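Local coordinates for factor essential for expression of methicillin resistance (Staphylococcus aureus, PDB 1LRZ), which adds glycines 2 and 3 of the pentaglycine interpeptide bridge of the cell-wall peptidoglycan, using glycyl-tRNA as donor, at residues A[182-195]-A[338-350]. Sequence-based numbering, arbitrary orientation.
Sequences NTKKVKKNGVKVRF and HFAGSYAVQWEMI
Helix 182-187 crosses helix 341-350 almost perpendicularly, at -88° with axes 8.5 Å apart, and the chain then turns so that strand 192-195, at the margin of the larger mixed sheet, runs over the same helix. V186 sits at the crossing: its CG1 pushes against A340, the N-cap residue, at a tight 3.2 Å from A340 CB, while CG2 leans on the backbone of A344. On one flank N182 lays its CB over the centre of the Y343 ring, 3.3 Å from the centroid; with CG anti to the carbonyl carbon (chi1 -77°), the amide continues across the same face toward the phenol end. T183 divides its branches. The methyl CG2, anti to the backbone N, rests on a face of the W347 indole, whereas OG1 accepts from water 1, which also donates to Y343 O, and bonds to R179 O. Two carbonyls just before the helix, those of H338 and F339, are tied to the other segment: N189 ND2 gives F339 O a 2.9 Å bond nearly in its own amide plane, and K185 NZ reaches H338 O at 3.1 Å. The other end of that amide, N189 OD1, accepts from V191 N in an Asx turn that shapes the bend into the strand. Beyond it V191 and V193 pack on A344, and F195 turns its ring edge to M349 SD, 3.9 Å from CE2, a Met-aromatic contact. Strand 236-244 pairs with 192-195, strand 310-320 backs V191, F339 and M349, and helix 168-173 packs against W347 and K187.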
# COMPACT_ATOMS: atom_id res chain seq x y z
N ASN A 182 -2.74 15.86 12.60
CA ASN A 182 -1.60 14.98 12.84
C ASN A 182 -0.55 15.08 11.74
O ASN A 182 0.65 14.99 12.01
CB ASN A 182 -2.09 13.54 13.01
CG ASN A 182 -2.70 13.29 14.39
OD1 ASN A 182 -3.72 12.62 14.54
ND2 ASN A 182 -2.08 13.85 15.40
N THR A 183 -1.00 15.27 10.50
CA THR A 183 -0.06 15.39 9.39
C THR A 183 0.73 16.70 9.54
O THR A 183 1.95 16.71 9.38
CB THR A 183 -0.81 15.35 8.02
OG1 THR A 183 -1.38 14.05 7.85
CG2 THR A 183 0.15 15.63 6.86
N LYS A 184 0.04 17.79 9.87
CA LYS A 184 0.73 19.07 10.07
C LYS A 184 1.70 18.89 11.24
O LYS A 184 2.82 19.40 11.21
CB LYS A 184 -0.26 20.19 10.42
CG LYS A 184 -1.12 20.69 9.25
CD LYS A 184 -2.05 21.83 9.68
CE LYS A 184 -1.25 23.02 10.23
NZ LYS A 184 -2.09 24.24 10.50
N LYS A 185 1.28 18.15 12.26
CA LYS A 185 2.14 17.93 13.43
C LYS A 185 3.50 17.32 13.08
O LYS A 185 4.54 17.86 13.47
CB LYS A 185 1.46 17.04 14.47
CG LYS A 185 2.33 16.86 15.71
CD LYS A 185 2.00 15.61 16.50
CE LYS A 185 0.64 15.68 17.16
NZ LYS A 185 0.41 14.49 18.02
N VAL A 186 3.52 16.19 12.38
CA VAL A 186 4.79 15.56 12.06
C VAL A 186 5.67 16.38 11.14
O VAL A 186 6.88 16.22 11.14
CB VAL A 186 4.62 14.17 11.42
CG1 VAL A 186 4.26 13.19 12.48
CG2 VAL A 186 3.60 14.21 10.30
N LYS A 187 5.06 17.25 10.35
CA LYS A 187 5.83 18.09 9.45
C LYS A 187 6.79 18.95 10.27
O LYS A 187 7.81 19.41 9.76
CB LYS A 187 4.91 19.03 8.66
CG LYS A 187 4.21 18.43 7.45
CD LYS A 187 3.47 19.56 6.75
CE LYS A 187 2.90 19.19 5.41
NZ LYS A 187 2.22 20.39 4.80
N LYS A 188 6.47 19.16 11.55
CA LYS A 188 7.31 20.00 12.40
C LYS A 188 7.42 19.58 13.87
O LYS A 188 7.28 20.40 14.77
CB LYS A 188 6.77 21.44 12.31
CG LYS A 188 7.65 22.50 12.95
CD LYS A 188 7.01 23.88 12.81
CE LYS A 188 7.83 24.96 13.48
NZ LYS A 188 7.17 26.29 13.34
N ASN A 189 7.68 18.30 14.13
CA ASN A 189 7.80 17.84 15.51
C ASN A 189 9.06 17.03 15.80
O ASN A 189 9.14 16.34 16.82
CB ASN A 189 6.56 17.03 15.92
CG ASN A 189 6.58 15.61 15.37
OD1 ASN A 189 7.20 15.34 14.33
ND2 ASN A 189 5.90 14.70 16.05
N GLY A 190 10.04 17.09 14.89
CA GLY A 190 11.28 16.35 15.10
C GLY A 190 11.35 14.94 14.54
O GLY A 190 12.40 14.29 14.64
N VAL A 191 10.26 14.44 13.97
CA VAL A 191 10.26 13.10 13.39
C VAL A 191 10.84 13.12 11.99
O VAL A 191 10.57 14.05 11.22
CB VAL A 191 8.82 12.53 13.31
CG1 VAL A 191 8.82 11.22 12.52
CG2 VAL A 191 8.28 12.30 14.74
N LYS A 192 11.65 12.12 11.66
CA LYS A 192 12.26 12.01 10.34
C LYS A 192 11.93 10.66 9.70
O LYS A 192 11.51 9.73 10.38
CB LYS A 192 13.78 12.20 10.43
CG LYS A 192 14.16 13.59 10.91
CD LYS A 192 15.66 13.80 11.11
CE LYS A 192 15.90 15.25 11.59
NZ LYS A 192 17.32 15.58 11.87
N VAL A 193 12.12 10.56 8.39
CA VAL A 193 11.85 9.31 7.69
C VAL A 193 13.04 8.92 6.82
O VAL A 193 13.58 9.74 6.07
CB VAL A 193 10.59 9.44 6.79
CG1 VAL A 193 10.41 8.19 5.92
CG2 VAL A 193 9.36 9.66 7.65
N ARG A 194 13.48 7.67 6.96
CA ARG A 194 14.58 7.16 6.15
C ARG A 194 14.12 5.83 5.59
O ARG A 194 13.14 5.25 6.06
CB ARG A 194 15.86 6.98 6.98
CG ARG A 194 15.84 5.90 8.06
CD ARG A 194 17.06 6.10 8.96
NE ARG A 194 17.17 5.14 10.06
CZ ARG A 194 17.63 3.90 9.93
NH1 ARG A 194 17.69 3.10 10.98
NH2 ARG A 194 18.02 3.47 8.73
N PHE A 195 14.82 5.35 4.57
CA PHE A 195 14.46 4.09 3.96
C PHE A 195 15.44 3.00 4.35
O PHE A 195 16.65 3.14 4.16
CB PHE A 195 14.39 4.26 2.45
CG PHE A 195 13.41 5.31 2.01
CD1 PHE A 195 13.85 6.60 1.72
CD2 PHE A 195 12.05 5.01 1.91
CE1 PHE A 195 12.94 7.59 1.34
CE2 PHE A 195 11.14 6.00 1.53
CZ PHE A 195 11.58 7.29 1.24
N HIS A 338 1.97 9.21 20.13
CA HIS A 338 1.81 10.65 20.21
C HIS A 338 2.80 11.41 19.33
O HIS A 338 2.63 12.61 19.10
CB HIS A 338 1.89 11.13 21.68
CG HIS A 338 3.19 10.84 22.36
ND1 HIS A 338 4.25 11.72 22.35
CD2 HIS A 338 3.61 9.75 23.05
CE1 HIS A 338 5.27 11.20 23.01
NE2 HIS A 338 4.91 10.00 23.45
N PHE A 339 3.83 10.73 18.83
CA PHE A 339 4.79 11.38 17.95
C PHE A 339 4.28 11.37 16.50
O PHE A 339 4.87 12.00 15.62
CB PHE A 339 6.16 10.70 18.00
CG PHE A 339 7.02 11.15 19.16
CD1 PHE A 339 7.36 10.26 20.18
CD2 PHE A 339 7.48 12.47 19.23
CE1 PHE A 339 8.17 10.68 21.25
CE2 PHE A 339 8.28 12.90 20.30
CZ PHE A 339 8.62 12.00 21.31
N ALA A 340 3.19 10.64 16.27
CA ALA A 340 2.56 10.58 14.94
C ALA A 340 3.43 10.00 13.83
O ALA A 340 3.35 10.43 12.67
CB ALA A 340 2.07 11.97 14.54
N GLY A 341 4.26 9.02 14.18
CA GLY A 341 5.12 8.41 13.19
C GLY A 341 4.32 7.83 12.03
O GLY A 341 4.76 7.85 10.88
N SER A 342 3.13 7.32 12.34
CA SER A 342 2.26 6.73 11.34
C SER A 342 1.93 7.72 10.22
O SER A 342 1.92 7.38 9.04
CB SER A 342 0.97 6.27 12.01
OG SER A 342 0.18 5.54 11.08
N TYR A 343 1.62 8.95 10.63
CA TYR A 343 1.27 10.00 9.71
C TYR A 343 2.48 10.43 8.88
O TYR A 343 2.34 10.81 7.72
CB TYR A 343 0.71 11.19 10.49
CG TYR A 343 -0.61 10.85 11.16
CD1 TYR A 343 -1.80 10.91 10.44
CD2 TYR A 343 -0.66 10.43 12.49
CE1 TYR A 343 -3.02 10.57 11.02
CE2 TYR A 343 -1.89 10.08 13.09
CZ TYR A 343 -3.06 10.16 12.34
OH TYR A 343 -4.29 9.86 12.89
N ALA A 344 3.67 10.36 9.48
CA ALA A 344 4.91 10.73 8.80
C ALA A 344 5.18 9.72 7.68
O ALA A 344 5.51 10.11 6.55
CB ALA A 344 6.09 10.74 9.79
N VAL A 345 5.04 8.44 7.99
CA VAL A 345 5.25 7.39 7.00
C VAL A 345 4.29 7.55 5.81
O VAL A 345 4.71 7.54 4.66
CB VAL A 345 5.05 5.98 7.61
CG1 VAL A 345 5.06 4.91 6.50
CG2 VAL A 345 6.19 5.68 8.60
N GLN A 346 3.00 7.72 6.10
CA GLN A 346 2.02 7.88 5.03
C GLN A 346 2.30 9.14 4.21
O GLN A 346 2.24 9.12 2.98
CB GLN A 346 0.59 7.95 5.59
CG GLN A 346 0.07 6.65 6.26
CD GLN A 346 0.16 5.45 5.34
OE1 GLN A 346 -0.20 5.52 4.16
NE2 GLN A 346 0.62 4.33 5.88
N TRP A 347 2.61 10.25 4.89
CA TRP A 347 2.86 11.49 4.16
C TRP A 347 4.05 11.38 3.22
O TRP A 347 4.04 11.94 2.12
CB TRP A 347 3.06 12.65 5.13
CG TRP A 347 3.04 14.00 4.45
CD1 TRP A 347 4.01 14.96 4.53
CD2 TRP A 347 2.00 14.54 3.63
NE1 TRP A 347 3.63 16.06 3.80
CE2 TRP A 347 2.41 15.83 3.23
CE3 TRP A 347 0.77 14.05 3.18
CZ2 TRP A 347 1.62 16.65 2.42
CZ3 TRP A 347 -0.02 14.86 2.37
CH2 TRP A 347 0.41 16.15 1.99
N GLU A 348 5.09 10.67 3.65
CA GLU A 348 6.28 10.51 2.81
C GLU A 348 5.93 9.79 1.50
O GLU A 348 6.34 10.22 0.43
CB GLU A 348 7.36 9.70 3.56
CG GLU A 348 8.59 9.31 2.71
CD GLU A 348 9.56 10.47 2.49
OE1 GLU A 348 9.85 11.20 3.46
OE2 GLU A 348 10.06 10.63 1.35
N MET A 349 5.15 8.72 1.60
CA MET A 349 4.83 7.95 0.41
C MET A 349 3.74 8.57 -0.48
O MET A 349 3.75 8.38 -1.69
CB MET A 349 4.51 6.51 0.81
CG MET A 349 5.72 5.82 1.48
SD MET A 349 7.32 5.93 0.55
CE MET A 349 6.83 5.27 -0.92
N ILE A 350 2.81 9.31 0.12
CA ILE A 350 1.80 10.00 -0.67
C ILE A 350 2.56 11.04 -1.50
O ILE A 350 2.28 11.24 -2.69
CB ILE A 350 0.77 10.73 0.23
CG1 ILE A 350 -0.19 9.71 0.84
CG2 ILE A 350 0.05 11.80 -0.57
CD1 ILE A 350 -1.15 10.31 1.86
O HOH W 1 -0.16 11.64 6.91
O HOH W 2 4.71 15.37 18.85